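PDB 1YZV: hypothetical protein from Trypanosoma cruzi, which is of unknown function but belongs to the isochorismatase superfamily and may be a ribonuclease. Local coordinates for residues Met96-Pro99 / Gln100-Pro103; Gln179-Asp183 / Ala184-Val188. One frame throughout, in Å; residues are numbered along the deposited sequence.

Contact 1: Met96-Pro99 / Gln100-Pro103; sequences MLVP and QVMP
The turn that carries the chain from the loop after strand 87-91 into the short helix 102-105 is built round one carbonyl, V98 O, which receives two backbone N-H groups. M102 N approaches it nearly along the C=O axis, at 3.2 Å from V98 O, with an N-H...O angle of 140°. V101 N is closer, 2.9 Å from the same V98 O, but it stands above the carbonyl plane, 46° out of it. V98 O thus accepts from the residues three and four further on as the chain enters this short, weakly bonded helix. P99, whose ring nitrogen has no hydrogen to give, is placed just after that carbonyl, and P103 CD lies 3.1 Å from P99 O, one residue further round.

In the Rossmann-like alpha/beta fold of the isochorismatase family, this turn packs against strands 20-26 and 87-91 of the parallel sheet and against helix 120-133. V101 is buried against F24 of strand 20-26 and F89 of strand 87-91. Its CG2, anti to the carbonyl carbon, meets V98 CG2 at 3.7 Å, methyl to methyl, and V101 CG2 also lies 3.4 Å from M96 O. The other branch, CG1, anti to the backbone N (chi1 169°), meets L97 CD2 at 4.2 Å, the side chains crossing at about a right angle. L97 is the centre of an inverse gamma turn closed by V98 N and M96 O at 2.8 Å. Its CD2 also makes an apolar touch with the sulfur of M102, whose side chain folds back at both its second and third torsions, and both residues rest on M134.

Contact 2: Gln179-Asp183 / Ala184-Val188; sequences QLLKD and ASDPV
L181 and V188 make the apolar, well-packed side of this helix-to-helix connection, while D183 and S185 form a polar side that is partly open to solvent and partly an edge between subunits. L181 CG and CD1 both lie 4.0 Å from V188 CG2, a single methyl set against the branch point of the leucine and one of its methyls. The buried leucine also packs on Y16 and on F189 and I192 of helix 189-197, and V188 touches Y16 and L56, so the pair belongs to a larger apolar cluster.

Helix 173-181 ends at L181; K182, the next residue, leaves helical geometry with positive phi (71°), and a type I beta turn from D183 to D186 then redirects the chain. The turn is closed by D186 N, 3.0 Å from D183 O. Within it lies an Asx turn: chi1 of -172° puts D183 CG anti to the backbone N, and OD1 accepts from both S185 N and S185 OG. S185 N, 2.8 Å from D183 OD1, meets it on the anti side, close to the carboxylate plane; S185 OG, also 2.8 Å from D183 OD1, comes from above that plane, 52° out of it. The exposed S185 packs on K92 of the second subunit and D183 on R93 of that subunit, to which K182 and A184 also make backbone bonds.

D186 OD1 receives V188 N at 3.0 Å, also on the anti side, a capping bond at the approach to helix 189-197, and takes a further bond from Y16 OH; OD2 is bonded to H15 NE2. A water that donates to L181 O and, over a longer 3.3 Å, to D186 OD2 spans the helix end and the cap.

Overall arrangement
Both contacts illustrate how a chain enters or leaves a helix, yet they do so in different settings. Contact 1 is partly buried and leans on strands 20-26 and 87-91 and on helix 120-133 within one chain; apart from its backbone bonds, its chemistry is largely that of aliphatic and sulfur-containing side chains. Contact 2 lies at the surface, farther from the chain centre, and joins helix 173-181 to helix 189-197 through carboxylates, a serine and a bridging water, with apolar packing on its inner side. It also meets a second subunit, which contact 1 does not. Their centres are about 30 Å apart and their segments lie on different helices, yet both pack on strand 20-26.

Contact 1: Met96-Pro99 / Gln100-Pro103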
# COMPACT_ATOMS: atom_id res chain seq x y z
N MET A 96 -6.54 1.84 -24.84
CA MET A 96 -5.96 2.50 -25.99
C MET A 96 -5.51 1.52 -27.06
O MET A 96 -5.22 1.95 -28.18
CB MET A 96 -4.77 3.37 -25.60
CG MET A 96 -5.12 4.54 -24.70
SD MET A 96 -3.62 5.41 -24.19
CE MET A 96 -3.00 6.03 -25.75
N LEU A 97 -5.63 0.21 -26.81
CA LEU A 97 -4.97 -0.80 -27.66
C LEU A 97 -5.86 -1.24 -28.80
O LEU A 97 -6.16 -2.44 -28.97
CB LEU A 97 -4.47 -1.99 -26.83
CG LEU A 97 -3.26 -1.67 -25.96
CD1 LEU A 97 -2.95 -2.91 -25.16
CD2 LEU A 97 -2.06 -1.31 -26.82
N VAL A 98 -6.31 -0.25 -29.53
CA VAL A 98 -7.21 -0.48 -30.64
C VAL A 98 -6.38 -0.93 -31.85
O VAL A 98 -5.16 -0.75 -31.87
CB VAL A 98 -8.05 0.78 -30.91
CG1 VAL A 98 -8.96 1.08 -29.70
CG2 VAL A 98 -7.19 2.00 -31.20
N PRO A 99 -7.03 -1.56 -32.83
CA PRO A 99 -6.28 -2.11 -33.99
C PRO A 99 -5.30 -1.15 -34.69
O PRO A 99 -4.24 -1.58 -35.09
CB PRO A 99 -7.38 -2.57 -34.94
CG PRO A 99 -8.58 -2.85 -34.06
CD PRO A 99 -8.48 -1.90 -32.89
N GLN A 100 -5.58 0.13 -34.76
CA GLN A 100 -4.63 1.09 -35.35
C GLN A 100 -3.37 1.37 -34.50
O GLN A 100 -2.36 1.92 -35.00
CB GLN A 100 -5.34 2.41 -35.60
CG GLN A 100 -6.15 2.45 -36.90
CD GLN A 100 -6.65 3.86 -37.22
OE1 GLN A 100 -7.51 4.41 -36.50
NE2 GLN A 100 -6.06 4.49 -38.24
N VAL A 101 -3.51 1.18 -33.19
CA VAL A 101 -2.39 1.35 -32.26
C VAL A 101 -1.45 0.15 -32.19
O VAL A 101 -0.24 0.30 -32.07
CB VAL A 101 -2.94 1.69 -30.85
CG1 VAL A 101 -1.84 1.63 -29.77
CG2 VAL A 101 -3.61 3.05 -30.91
N MET A 102 -2.01 -1.04 -32.41
CA MET A 102 -1.27 -2.28 -32.24
C MET A 102 0.01 -2.41 -33.08
O MET A 102 1.01 -2.85 -32.54
CB MET A 102 -2.21 -3.49 -32.47
CG MET A 102 -3.21 -3.67 -31.35
SD MET A 102 -2.45 -4.28 -29.82
CE MET A 102 -2.24 -6.04 -30.15
N PRO A 103 0.01 -1.99 -34.36
CA PRO A 103 1.26 -2.03 -35.15
C PRO A 103 2.37 -1.06 -34.67
O PRO A 103 3.50 -1.06 -35.22
CB PRO A 103 0.81 -1.61 -36.56
CG PRO A 103 -0.71 -1.61 -36.54
CD PRO A 103 -1.11 -1.41 -35.12

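Contact 2: Gln179-Asp183 / Ala184-Val188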
# COMPACT_ATOMS: atom_id res chain seq x y z
N GLN A 179 14.84 7.97 -14.95
CA GLN A 179 14.91 6.51 -15.21
C GLN A 179 15.38 6.15 -16.62
O GLN A 179 16.16 5.21 -16.82
CB GLN A 179 13.57 5.80 -14.95
CG GLN A 179 13.22 5.66 -13.48
CD GLN A 179 11.75 5.25 -13.29
OE1 GLN A 179 11.28 4.36 -13.95
NE2 GLN A 179 11.04 5.95 -12.41
N LEU A 180 14.90 6.90 -17.60
CA LEU A 180 15.24 6.64 -19.00
C LEU A 180 16.68 7.05 -19.28
O LEU A 180 17.25 6.54 -20.21
CB LEU A 180 14.30 7.36 -19.95
CG LEU A 180 12.91 6.78 -19.98
CD1 LEU A 180 11.88 7.82 -20.50
CD2 LEU A 180 12.90 5.45 -20.80
N LEU A 181 17.18 8.09 -18.59
CA LEU A 181 18.53 8.60 -18.80
C LEU A 181 19.65 7.97 -17.98
O LEU A 181 20.80 7.92 -18.45
CB LEU A 181 18.59 10.11 -18.61
CG LEU A 181 18.26 10.98 -19.83
CD1 LEU A 181 16.94 10.61 -20.49
CD2 LEU A 181 18.17 12.34 -19.32
N LYS A 182 19.39 7.71 -16.70
CA LYS A 182 20.32 7.02 -15.78
C LYS A 182 21.60 7.72 -15.29
O LYS A 182 22.11 7.36 -14.22
CB LYS A 182 20.67 5.59 -16.26
CG LYS A 182 19.37 4.78 -16.51
CD LYS A 182 19.42 3.33 -16.17
CE LYS A 182 18.00 2.64 -16.34
NZ LYS A 182 16.76 3.06 -15.47
N ASP A 183 22.03 8.77 -15.97
CA ASP A 183 23.34 9.35 -15.74
C ASP A 183 23.36 10.77 -16.36
O ASP A 183 22.93 10.97 -17.50
CB ASP A 183 24.39 8.37 -16.34
CG ASP A 183 25.83 8.74 -16.01
OD1 ASP A 183 26.22 9.92 -16.14
OD2 ASP A 183 26.62 7.79 -15.79
N ALA A 184 23.83 11.77 -15.60
CA ALA A 184 23.93 13.13 -16.09
C ALA A 184 24.90 13.31 -17.22
O ALA A 184 24.90 14.37 -17.86
CB ALA A 184 24.29 14.12 -14.94
N SER A 185 25.80 12.36 -17.42
CA SER A 185 26.72 12.45 -18.54
C SER A 185 26.15 11.85 -19.82
O SER A 185 26.80 11.90 -20.86
CB SER A 185 28.07 11.81 -18.21
OG SER A 185 28.00 10.41 -18.29
N ASP A 186 24.95 11.30 -19.76
CA ASP A 186 24.28 10.85 -20.97
C ASP A 186 24.18 11.98 -22.02
O ASP A 186 23.92 13.13 -21.68
CB ASP A 186 22.89 10.30 -20.67
CG ASP A 186 22.24 9.69 -21.90
OD1 ASP A 186 21.65 10.44 -22.73
OD2 ASP A 186 22.27 8.46 -22.03
N PRO A 187 24.49 11.66 -23.29
CA PRO A 187 24.45 12.72 -24.33
C PRO A 187 23.17 13.59 -24.38
O PRO A 187 23.25 14.69 -24.89
CB PRO A 187 24.58 11.94 -25.65
CG PRO A 187 25.23 10.65 -25.28
CD PRO A 187 24.80 10.34 -23.87
N VAL A 188 21.99 13.06 -24.05
CA VAL A 188 20.76 13.88 -24.10
C VAL A 188 20.45 14.63 -22.81
O VAL A 188 19.50 15.41 -22.78
CB VAL A 188 19.46 13.09 -24.56
CG1 VAL A 188 19.68 12.41 -25.87
CG2 VAL A 188 19.03 12.07 -23.58
O HOH W 1 23.07 7.22 -19.13